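Local coordinates for putative peptidase (Bacteroides fragilis, PDB 5DYN), which is the C-terminal part of a clostripain-family (peptidase C11) cysteine protease that probably cleaves and so activates the Bacteroides fragilis toxin, at residues L25-F30 with Y50-P55; G62-T67 with S84-Y89; F140-V145 with D161-Q166; Y157-R162 with Q206-L211. All coordinates share one frame; numbering follows the deposited sequence.

Interaction 1: residues L25-F30 with Y50-P55; sequences LDFLFF and YLISSP. With NA (sodium ion), chain J.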
# COMPACT_ATOMS: atom_id res chain seq x y z
N LEU B 25 -11.16 7.43 -6.42
CA LEU B 25 -9.95 8.10 -5.96
C LEU B 25 -8.90 8.20 -7.06
O LEU B 25 -8.77 7.31 -7.89
CB LEU B 25 -9.38 7.35 -4.75
CG LEU B 25 -10.36 7.14 -3.60
CD1 LEU B 25 -9.78 6.23 -2.54
CD2 LEU B 25 -10.76 8.48 -3.00
N ASP B 26 -8.15 9.30 -7.06
CA ASP B 26 -7.03 9.43 -7.98
C ASP B 26 -5.94 8.44 -7.59
O ASP B 26 -5.33 7.79 -8.44
CB ASP B 26 -6.48 10.86 -7.99
CG ASP B 26 -5.17 10.99 -8.75
OD1 ASP B 26 -5.00 10.27 -9.76
OD2 ASP B 26 -4.32 11.80 -8.35
N PHE B 27 -5.70 8.34 -6.28
CA PHE B 27 -4.67 7.46 -5.77
C PHE B 27 -5.09 6.81 -4.45
O PHE B 27 -5.83 7.40 -3.67
CB PHE B 27 -3.36 8.23 -5.57
CG PHE B 27 -3.48 9.45 -4.69
CD1 PHE B 27 -3.42 9.33 -3.31
CD2 PHE B 27 -3.65 10.70 -5.25
CE1 PHE B 27 -3.53 10.45 -2.50
CE2 PHE B 27 -3.77 11.83 -4.45
CZ PHE B 27 -3.71 11.70 -3.08
N LEU B 28 -4.61 5.59 -4.23
CA LEU B 28 -4.73 4.94 -2.93
C LEU B 28 -3.33 4.77 -2.35
O LEU B 28 -2.63 3.81 -2.66
CB LEU B 28 -5.44 3.59 -3.03
CG LEU B 28 -6.97 3.60 -3.09
CD1 LEU B 28 -7.46 4.06 -4.46
CD2 LEU B 28 -7.53 2.23 -2.75
N PHE B 29 -2.92 5.72 -1.52
CA PHE B 29 -1.58 5.71 -0.95
C PHE B 29 -1.57 4.93 0.37
O PHE B 29 -2.13 5.37 1.37
CB PHE B 29 -1.08 7.14 -0.73
CG PHE B 29 0.29 7.22 -0.09
CD1 PHE B 29 1.24 6.23 -0.30
CD2 PHE B 29 0.62 8.29 0.73
CE1 PHE B 29 2.48 6.31 0.29
CE2 PHE B 29 1.86 8.37 1.32
CZ PHE B 29 2.79 7.38 1.10
N PHE B 30 -0.92 3.77 0.35
CA PHE B 30 -0.75 2.96 1.55
C PHE B 30 0.62 3.21 2.19
O PHE B 30 1.60 2.56 1.83
CB PHE B 30 -0.90 1.47 1.24
CG PHE B 30 -2.33 1.02 1.14
CD1 PHE B 30 -3.06 1.21 -0.02
CD2 PHE B 30 -2.94 0.39 2.22
CE1 PHE B 30 -4.37 0.79 -0.10
CE2 PHE B 30 -4.25 -0.03 2.14
CZ PHE B 30 -4.97 0.17 0.97
N TYR B 50 -4.59 4.66 -9.06
CA TYR B 50 -3.23 4.24 -8.76
C TYR B 50 -3.04 3.75 -7.33
O TYR B 50 -3.56 4.33 -6.38
CB TYR B 50 -2.26 5.39 -9.04
CG TYR B 50 -2.27 5.83 -10.49
CD1 TYR B 50 -1.58 5.12 -11.45
CD2 TYR B 50 -3.00 6.95 -10.89
CE1 TYR B 50 -1.59 5.51 -12.78
CE2 TYR B 50 -3.02 7.34 -12.21
CZ TYR B 50 -2.32 6.62 -13.15
OH TYR B 50 -2.33 7.01 -14.47
N LEU B 51 -2.28 2.66 -7.19
CA LEU B 51 -1.92 2.11 -5.89
C LEU B 51 -0.48 2.47 -5.55
O LEU B 51 0.44 2.16 -6.31
CB LEU B 51 -2.10 0.59 -5.87
CG LEU B 51 -1.68 -0.12 -4.59
CD1 LEU B 51 -2.61 0.24 -3.44
CD2 LEU B 51 -1.62 -1.62 -4.78
N ILE B 52 -0.28 3.12 -4.41
CA ILE B 52 1.04 3.57 -4.01
C ILE B 52 1.46 2.98 -2.67
O ILE B 52 0.85 3.26 -1.64
CB ILE B 52 1.10 5.10 -3.91
CG1 ILE B 52 0.41 5.75 -5.11
CG2 ILE B 52 2.55 5.57 -3.78
CD1 ILE B 52 0.17 7.23 -4.95
N SER B 53 2.52 2.17 -2.68
CA SER B 53 3.05 1.56 -1.47
C SER B 53 4.38 0.87 -1.75
O SER B 53 4.98 1.08 -2.80
CB SER B 53 2.05 0.56 -0.88
OG SER B 53 2.45 0.12 0.41
N SER B 54 4.83 0.06 -0.80
CA SER B 54 6.02 -0.76 -1.00
C SER B 54 5.64 -2.22 -1.02
O SER B 54 4.75 -2.64 -0.28
CB SER B 54 7.06 -0.50 0.10
OG SER B 54 8.17 -1.36 -0.05
N PRO B 55 6.30 -3.02 -1.87
CA PRO B 55 6.07 -4.46 -1.87
C PRO B 55 6.69 -5.10 -0.63
O PRO B 55 6.32 -6.21 -0.24
CB PRO B 55 6.77 -4.94 -3.15
CG PRO B 55 7.84 -3.92 -3.38
CD PRO B 55 7.26 -2.61 -2.92
NA NA J . 3.85 -7.07 -0.60

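Interaction 2: residues G62-T67 with S84-Y89; sequences GAPYQT and SCYYDY. With NA (sodium ion), chain E.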
# COMPACT_ATOMS: atom_id res chain seq x y z
N GLY B 62 7.75 6.65 7.99
CA GLY B 62 6.84 6.73 6.86
C GLY B 62 7.14 7.81 5.85
O GLY B 62 8.30 8.11 5.57
N ALA B 63 6.10 8.40 5.29
CA ALA B 63 6.26 9.42 4.27
C ALA B 63 6.77 10.74 4.85
O ALA B 63 6.44 11.09 5.98
CB ALA B 63 4.93 9.65 3.55
N PRO B 64 7.60 11.45 4.08
CA PRO B 64 7.96 12.84 4.39
C PRO B 64 6.80 13.75 4.04
O PRO B 64 6.81 14.40 2.99
CB PRO B 64 9.17 13.11 3.50
CG PRO B 64 8.97 12.20 2.33
CD PRO B 64 8.31 10.96 2.88
N TYR B 65 5.79 13.79 4.91
CA TYR B 65 4.55 14.49 4.61
C TYR B 65 4.73 16.00 4.43
O TYR B 65 3.79 16.69 4.04
CB TYR B 65 3.51 14.21 5.70
CG TYR B 65 2.95 12.80 5.63
CD1 TYR B 65 1.99 12.46 4.69
CD2 TYR B 65 3.38 11.82 6.51
CE1 TYR B 65 1.47 11.18 4.61
CE2 TYR B 65 2.87 10.53 6.45
CZ TYR B 65 1.92 10.22 5.50
OH TYR B 65 1.41 8.94 5.43
N GLN B 66 5.92 16.51 4.71
CA GLN B 66 6.21 17.91 4.44
C GLN B 66 6.33 18.13 2.93
O GLN B 66 6.09 19.23 2.44
CB GLN B 66 7.48 18.37 5.16
CG GLN B 66 8.74 17.62 4.77
CD GLN B 66 9.05 16.46 5.70
OE1 GLN B 66 8.14 15.85 6.27
NE2 GLN B 66 10.33 16.15 5.85
N THR B 67 6.70 17.08 2.20
CA THR B 67 6.79 17.15 0.75
C THR B 67 5.72 16.30 0.07
O THR B 67 5.31 16.60 -1.05
CB THR B 67 8.17 16.70 0.24
OG1 THR B 67 8.36 15.32 0.55
CG2 THR B 67 9.27 17.53 0.88
N SER B 84 7.73 9.74 -5.96
CA SER B 84 9.05 10.32 -6.16
C SER B 84 9.49 11.13 -4.94
O SER B 84 10.65 11.10 -4.56
CB SER B 84 9.08 11.20 -7.41
OG SER B 84 8.11 12.23 -7.34
N CYS B 85 8.55 11.85 -4.33
CA CYS B 85 8.83 12.59 -3.09
C CYS B 85 9.26 11.64 -1.98
O CYS B 85 10.28 11.87 -1.33
CB CYS B 85 7.61 13.39 -2.64
SG CYS B 85 7.33 14.92 -3.55
N TYR B 86 8.47 10.60 -1.78
CA TYR B 86 8.75 9.57 -0.79
C TYR B 86 10.15 9.01 -1.01
O TYR B 86 10.95 8.93 -0.07
CB TYR B 86 7.73 8.44 -0.88
CG TYR B 86 7.57 7.60 0.38
CD1 TYR B 86 6.32 7.34 0.92
CD2 TYR B 86 8.68 7.08 1.03
CE1 TYR B 86 6.17 6.58 2.05
CE2 TYR B 86 8.55 6.32 2.17
CZ TYR B 86 7.30 6.07 2.68
OH TYR B 86 7.17 5.31 3.81
N TYR B 87 10.45 8.65 -2.25
CA TYR B 87 11.73 8.02 -2.58
C TYR B 87 12.91 8.98 -2.44
O TYR B 87 13.92 8.63 -1.82
CB TYR B 87 11.71 7.45 -3.99
CG TYR B 87 13.06 6.92 -4.41
CD1 TYR B 87 13.52 5.70 -3.93
CD2 TYR B 87 13.89 7.64 -5.26
CE1 TYR B 87 14.75 5.21 -4.30
CE2 TYR B 87 15.13 7.16 -5.63
CZ TYR B 87 15.56 5.94 -5.14
OH TYR B 87 16.79 5.43 -5.50
N ASP B 88 12.79 10.17 -3.03
CA ASP B 88 13.89 11.13 -3.05
C ASP B 88 14.37 11.49 -1.65
O ASP B 88 15.57 11.70 -1.43
CB ASP B 88 13.48 12.41 -3.79
CG ASP B 88 13.42 12.21 -5.30
OD1 ASP B 88 14.10 11.30 -5.81
OD2 ASP B 88 12.69 12.97 -5.97
N TYR B 89 13.44 11.55 -0.71
CA TYR B 89 13.75 11.89 0.67
C TYR B 89 14.69 10.87 1.30
O TYR B 89 15.70 11.22 1.91
CB TYR B 89 12.48 11.99 1.50
CG TYR B 89 12.70 12.49 2.92
CD1 TYR B 89 12.67 13.84 3.21
CD2 TYR B 89 12.93 11.60 3.96
CE1 TYR B 89 12.87 14.30 4.50
CE2 TYR B 89 13.13 12.05 5.25
CZ TYR B 89 13.10 13.40 5.51
OH TYR B 89 13.30 13.86 6.80
NA NA E . 7.15 11.08 8.46
O HOH W 1 9.04 11.20 10.17

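Interaction 3: residues F140-V145 with D161-Q166; sequences FDLSGV and DRFIYQ. With NA (sodium ion), chain I.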
# COMPACT_ATOMS: atom_id res chain seq x y z
N PHE B 140 8.60 -24.49 -5.35
CA PHE B 140 9.29 -23.91 -6.49
C PHE B 140 10.78 -23.69 -6.21
O PHE B 140 11.19 -23.58 -5.05
CB PHE B 140 8.63 -22.59 -6.89
CG PHE B 140 7.20 -22.74 -7.37
CD1 PHE B 140 6.16 -22.86 -6.46
CD2 PHE B 140 6.91 -22.76 -8.72
CE1 PHE B 140 4.85 -22.99 -6.90
CE2 PHE B 140 5.61 -22.89 -9.17
CZ PHE B 140 4.57 -23.01 -8.26
N ASP B 141 11.57 -23.64 -7.27
CA ASP B 141 12.97 -23.24 -7.16
C ASP B 141 13.04 -21.72 -7.30
O ASP B 141 13.11 -21.18 -8.41
CB ASP B 141 13.82 -23.93 -8.24
CG ASP B 141 15.29 -23.57 -8.15
OD1 ASP B 141 15.74 -23.13 -7.07
OD2 ASP B 141 16.00 -23.73 -9.16
N LEU B 142 13.01 -21.02 -6.17
CA LEU B 142 12.81 -19.57 -6.16
C LEU B 142 14.09 -18.77 -6.01
O LEU B 142 14.05 -17.58 -5.69
CB LEU B 142 11.84 -19.19 -5.05
CG LEU B 142 10.41 -19.68 -5.24
CD1 LEU B 142 9.55 -19.29 -4.05
CD2 LEU B 142 9.84 -19.13 -6.53
N SER B 143 15.24 -19.40 -6.23
CA SER B 143 16.51 -18.69 -6.19
C SER B 143 16.54 -17.70 -7.35
O SER B 143 16.20 -18.04 -8.48
CB SER B 143 17.69 -19.66 -6.27
OG SER B 143 17.59 -20.50 -7.41
N GLY B 144 16.95 -16.47 -7.05
CA GLY B 144 16.98 -15.43 -8.07
C GLY B 144 15.69 -14.64 -8.14
O GLY B 144 15.65 -13.56 -8.73
N VAL B 145 14.63 -15.19 -7.56
CA VAL B 145 13.36 -14.47 -7.48
C VAL B 145 13.32 -13.65 -6.21
O VAL B 145 13.24 -14.20 -5.11
CB VAL B 145 12.15 -15.43 -7.50
CG1 VAL B 145 10.85 -14.63 -7.42
CG2 VAL B 145 12.17 -16.30 -8.75
N ASP B 161 6.97 -10.42 -11.36
CA ASP B 161 7.63 -10.48 -12.66
C ASP B 161 8.75 -11.53 -12.69
O ASP B 161 8.85 -12.30 -13.65
CB ASP B 161 8.20 -9.11 -13.03
CG ASP B 161 9.07 -9.17 -14.27
OD1 ASP B 161 8.52 -9.14 -15.39
OD2 ASP B 161 10.31 -9.25 -14.12
N ARG B 162 9.57 -11.55 -11.65
CA ARG B 162 10.68 -12.50 -11.60
C ARG B 162 10.18 -13.94 -11.43
O ARG B 162 10.82 -14.88 -11.89
CB ARG B 162 11.64 -12.14 -10.47
CG ARG B 162 12.42 -10.85 -10.70
CD ARG B 162 13.39 -10.99 -11.86
NE ARG B 162 12.77 -10.72 -13.15
CZ ARG B 162 13.37 -10.88 -14.33
NH1 ARG B 162 14.62 -11.32 -14.38
NH2 ARG B 162 12.72 -10.61 -15.45
N PHE B 163 9.03 -14.09 -10.78
CA PHE B 163 8.42 -15.40 -10.62
C PHE B 163 7.90 -15.95 -11.95
O PHE B 163 8.11 -17.12 -12.27
CB PHE B 163 7.28 -15.34 -9.59
CG PHE B 163 6.44 -16.59 -9.54
CD1 PHE B 163 6.99 -17.79 -9.11
CD2 PHE B 163 5.11 -16.56 -9.92
CE1 PHE B 163 6.22 -18.94 -9.06
CE2 PHE B 163 4.34 -17.71 -9.88
CZ PHE B 163 4.89 -18.90 -9.45
N ILE B 164 7.22 -15.10 -12.72
CA ILE B 164 6.73 -15.51 -14.04
C ILE B 164 7.92 -15.80 -14.95
O ILE B 164 7.89 -16.74 -15.74
CB ILE B 164 5.82 -14.44 -14.68
CG1 ILE B 164 4.61 -14.15 -13.79
CG2 ILE B 164 5.32 -14.90 -16.04
CD1 ILE B 164 3.71 -15.34 -13.57
N TYR B 165 8.97 -15.00 -14.81
CA TYR B 165 10.20 -15.20 -15.57
C TYR B 165 10.83 -16.55 -15.25
O TYR B 165 11.33 -17.24 -16.14
CB TYR B 165 11.19 -14.07 -15.27
CG TYR B 165 12.46 -14.14 -16.10
CD1 TYR B 165 12.53 -13.51 -17.33
CD2 TYR B 165 13.57 -14.84 -15.65
CE1 TYR B 165 13.68 -13.56 -18.09
CE2 TYR B 165 14.73 -14.90 -16.40
CZ TYR B 165 14.78 -14.26 -17.62
OH TYR B 165 15.92 -14.32 -18.38
N GLN B 166 10.81 -16.91 -13.97
CA GLN B 166 11.40 -18.17 -13.51
C GLN B 166 10.69 -19.38 -14.13
O GLN B 166 11.33 -20.26 -14.70
CB GLN B 166 11.34 -18.24 -11.99
CG GLN B 166 12.13 -19.39 -11.38
CD GLN B 166 13.59 -19.04 -11.16
OE1 GLN B 166 14.24 -18.48 -12.04
NE2 GLN B 166 14.11 -19.37 -9.98
NA NA I . 15.22 -11.08 -8.47

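Interaction 4: residues Y157-R162 with Q206-L211; sequences YYDLDR and QDAKGL. With NA (sodium ion), chain I.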
# COMPACT_ATOMS: atom_id res chain seq x y z
N TYR B 157 5.87 -12.65 0.40
CA TYR B 157 5.81 -11.83 -0.80
C TYR B 157 7.04 -11.97 -1.69
O TYR B 157 8.16 -11.69 -1.28
CB TYR B 157 5.62 -10.37 -0.41
CG TYR B 157 4.64 -10.18 0.72
CD1 TYR B 157 3.27 -10.23 0.50
CD2 TYR B 157 5.09 -9.96 2.02
CE1 TYR B 157 2.37 -10.07 1.54
CE2 TYR B 157 4.19 -9.79 3.06
CZ TYR B 157 2.84 -9.85 2.81
OH TYR B 157 1.95 -9.68 3.85
N TYR B 158 6.81 -12.40 -2.93
CA TYR B 158 7.87 -12.48 -3.93
C TYR B 158 7.55 -11.57 -5.11
O TYR B 158 6.39 -11.22 -5.33
CB TYR B 158 8.04 -13.91 -4.43
CG TYR B 158 8.64 -14.86 -3.42
CD1 TYR B 158 7.84 -15.49 -2.48
CD2 TYR B 158 10.00 -15.12 -3.40
CE1 TYR B 158 8.38 -16.37 -1.55
CE2 TYR B 158 10.55 -15.99 -2.48
CZ TYR B 158 9.74 -16.61 -1.56
OH TYR B 158 10.28 -17.48 -0.64
N ASP B 159 8.57 -11.19 -5.86
CA ASP B 159 8.36 -10.35 -7.03
C ASP B 159 7.61 -11.13 -8.12
O ASP B 159 8.06 -12.19 -8.55
CB ASP B 159 9.69 -9.83 -7.57
CG ASP B 159 9.51 -8.89 -8.73
OD1 ASP B 159 9.16 -7.71 -8.50
OD2 ASP B 159 9.71 -9.32 -9.89
N LEU B 160 6.48 -10.59 -8.55
CA LEU B 160 5.62 -11.26 -9.53
C LEU B 160 6.33 -11.47 -10.87
O LEU B 160 6.29 -12.56 -11.43
CB LEU B 160 4.33 -10.46 -9.74
CG LEU B 160 3.41 -10.95 -10.86
CD1 LEU B 160 2.86 -12.33 -10.53
CD2 LEU B 160 2.28 -9.96 -11.09
N ASP B 161 6.97 -10.42 -11.36
CA ASP B 161 7.63 -10.48 -12.66
C ASP B 161 8.75 -11.53 -12.69
O ASP B 161 8.85 -12.30 -13.65
CB ASP B 161 8.20 -9.11 -13.03
CG ASP B 161 9.07 -9.17 -14.27
OD1 ASP B 161 8.52 -9.14 -15.39
OD2 ASP B 161 10.31 -9.25 -14.12
N ARG B 162 9.57 -11.55 -11.65
CA ARG B 162 10.68 -12.50 -11.60
C ARG B 162 10.18 -13.94 -11.43
O ARG B 162 10.82 -14.88 -11.89
CB ARG B 162 11.64 -12.14 -10.47
CG ARG B 162 12.42 -10.85 -10.70
CD ARG B 162 13.39 -10.99 -11.86
NE ARG B 162 12.77 -10.72 -13.15
CZ ARG B 162 13.37 -10.88 -14.33
NH1 ARG B 162 14.62 -11.32 -14.38
NH2 ARG B 162 12.72 -10.61 -15.45
N GLN B 206 18.09 -5.90 -8.50
CA GLN B 206 17.99 -4.85 -9.49
C GLN B 206 16.96 -5.16 -10.57
O GLN B 206 16.53 -4.27 -11.30
CB GLN B 206 19.36 -4.59 -10.13
CG GLN B 206 20.41 -4.05 -9.16
CD GLN B 206 20.01 -2.71 -8.54
OE1 GLN B 206 19.47 -1.84 -9.22
NE2 GLN B 206 20.29 -2.54 -7.25
N ASP B 207 16.56 -6.43 -10.67
CA ASP B 207 15.58 -6.83 -11.68
C ASP B 207 14.17 -6.96 -11.11
O ASP B 207 13.24 -7.35 -11.81
CB ASP B 207 16.00 -8.14 -12.34
CG ASP B 207 16.23 -9.26 -11.35
OD1 ASP B 207 15.91 -9.09 -10.15
OD2 ASP B 207 16.73 -10.33 -11.76
N ALA B 208 14.01 -6.64 -9.82
CA ALA B 208 12.69 -6.59 -9.22
C ALA B 208 11.89 -5.44 -9.84
O ALA B 208 12.47 -4.43 -10.25
CB ALA B 208 12.79 -6.42 -7.71
N LYS B 209 10.57 -5.59 -9.92
CA LYS B 209 9.75 -4.61 -10.60
C LYS B 209 8.81 -3.87 -9.65
O LYS B 209 8.15 -2.91 -10.05
CB LYS B 209 8.96 -5.27 -11.73
CG LYS B 209 9.81 -6.01 -12.75
CD LYS B 209 10.94 -5.15 -13.29
CE LYS B 209 11.58 -5.77 -14.53
NZ LYS B 209 12.11 -7.14 -14.26
N GLY B 210 8.74 -4.32 -8.40
CA GLY B 210 8.04 -3.57 -7.37
C GLY B 210 6.61 -3.97 -7.05
O GLY B 210 5.92 -3.28 -6.31
N LEU B 211 6.15 -5.09 -7.61
CA LEU B 211 4.82 -5.61 -7.31
C LEU B 211 4.94 -7.05 -6.83
O LEU B 211 5.49 -7.90 -7.53
CB LEU B 211 3.91 -5.53 -8.53
CG LEU B 211 2.44 -5.91 -8.30
CD1 LEU B 211 1.75 -4.91 -7.38
CD2 LEU B 211 1.70 -6.03 -9.62
NA NA I . 15.22 -11.08 -8.47
O HOH W 2 6.84 -7.67 -9.78

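Interaction 1: residues L25-F30 with Y50-P55
Strands 27-30 and 50-53 are the parallel strands of a beta-alpha-beta unit whose crossover carries helix 38-43; their axes approach to 4.7 Å. Backbone bonds shuttle between them: L28 N donates to Y50 O (2.7 Å), I52 N to L28 O (3.0 Å) and F30 N to I52 O (2.7 Å). S53 OG, set anti to its own N (chi1 -171°), lies in the carbonyl plane of F30 and donates to a lone pair of F30 O at 2.9 Å. F27, F29, Y50 and I52 share one face of the pair. There the ring of F29 turns its edge to I52 O, with CD1 3.3 Å from that oxygen, and the same carbon rests on I52 CG2, the two side chains crossing at about a right angle. The far end of I52, CD1, reaches F27 CB at 3.7 Å. L28 and L51 point to the other face, where L51 CD1 touches F30 CD1 at 3.6 Å. Helices 65-72 and 78-92 cover the phenylalanine and isoleucine face, and L28-F30 pair with a parallel strand of the other chain, extending the sheet. Beyond the strand, P55 O binds a sodium ion together with F34 and S212. A parallel strand pair of this kind, with flanking helices, belongs to the alpha/beta core of clan CD cysteine peptidases.

Interaction 2: residues G62-T67 with S84-Y89
P64 and A63 lie on one face of the Y86 ring, and P64 also lies on one face of Y89. Over Y86, A63 CA forms a CH-pi contact 3.9 Å from the ring centroid and 24° off the normal, with P64 CD higher above the same face, both carbons off-centre. Over Y89, P64 CB makes a second CH-pi contact, 3.8 Å from the centroid, the proline and tyrosine side chains running antiparallel. A63 CB bridges two rings, touching Y86 CE1 at 3.6 Å and lying over a face of Y65. The hydroxyl of Y86 passes close to G62 but is bonded to D31. P64, the centre of an inverse gamma turn, occupies the N-cap position of helix 65-72, so the contact seats the start of that helix against helix 78-92. P64 O accepts both T67 N and T67 OG1; a chi1 of 64° places the hydroxyl between T67's own N and carbonyl carbon, and OG1 meets P64 O at 3.0 Å in the carbonyl plane. Alongside, C85 SG lies 3.6 Å from T67 O. A63 O binds a sodium ion at 2.6 Å, with a water, P61, and D35 and E38 of the other chain among its other ligands.

Interaction 3: residues F140-V145 with D161-Q166
F163 drives its edge into the face of F140 in a T-shaped stack, the centroids 5.4 Å apart and the planes at 76°. The carbon that meets the face is F163 CE1, which stands over the rim of the F140 ring rather than its centre. L142 CD2 comes up to the edge of F163 as well, 4.1 Å from CD1. Q166 works differently: a bend at chi2 (86°) turns its amide toward the loop, and NE2 donates to two backbone oxygens, D141 O at 2.6 Å and S143 O at 2.9 Å, both tilted out of the amide plane. This double grip takes one oxygen just before and one within the type II turn from L142 to V145, whose G144 O binds a sodium ion shared with D207. V145 straddles the helix backbone, CG2 against R162 O at 3.7 Å and CG1 near R162 CB. The end of R162 turns from the loop, gripping D161 OD2 side-on with NE and NH2 while NH1 sits over the centre of the Y165 ring. The loop thus lies along helix 160-167, with L142 and V145 also touching Y158 of strand 158-159, while D161 and I164 pack on W177 of helix 172-182.

Interaction 4: residues Y157-R162 with Q206-L211
Hydrogen bonds to backbone atoms join D159 and L160 to the loop that holds K209 and L211. L160 N donates to L211 O at 3.0 Å, continuing the antiparallel pairing of Y158 with T213. D159 divides its carboxylate between helix and loop. OD2 caps the helix by accepting R162 N at 2.8 Å, whereas OD1 takes K209 N at 2.9 Å from above the carboxylate plane, a weak bond from G210 N, and the hydroxyl of Y148. The anti setting of CG relative to the backbone N of D159 (chi1 -177°) directs the group to the loop. Water 2 adds a bridge, donating to L211 O at 2.6 Å and accepting from D161 N.

Charged groups form a network further along. K209 NZ reaches D161 OD2 at 2.8 Å, 53° out of the carboxylate plane, and also donates to D207 O at 2.7 Å; bends at chi2 and chi4 curl the lysine back to both. The same D161 oxygen holds R162, so two cations converge on it, which would favour its ionised form, while D161 OD1 is bonded to Y174. R162 NH1 makes a weak salt bridge with D207 OD2 at 3.5 Å, and D207 OD1 binds the sodium ion that G144 also ligates.

Apolar contact is slight by comparison: L160 CD2 meets L211 CD2 at 4.2 Å, beside W177 and T213. Together these bonds form an N-capped strand-to-helix junction, in which one aspartate both caps the N terminus of helix 160-167 and binds the loop leading into strand 212-213.

Interactions 1 and 4 are buried, whereas 2 and 3 lie further out and are only partly buried. Interaction 1 is a regular backbone ladder within the central sheet; interaction 4 ties an irregular loop to a strand-helix junction through carboxylates and a salt-bridge network; interactions 2 and 3 rely more on aromatic faces and edges, interaction 3 adding an amide grip. Interactions 3 and 4 share D161 and R162 on helix 160-167 and contribute G144 and D207 to one sodium site. F29 of interaction 1 packs on Y86 and A63 of interaction 2, and P55 packs on G210 of interaction 4. Interactions 2 and 3 lie on opposite sides of the chain's centre, their centres about 31 Å apart.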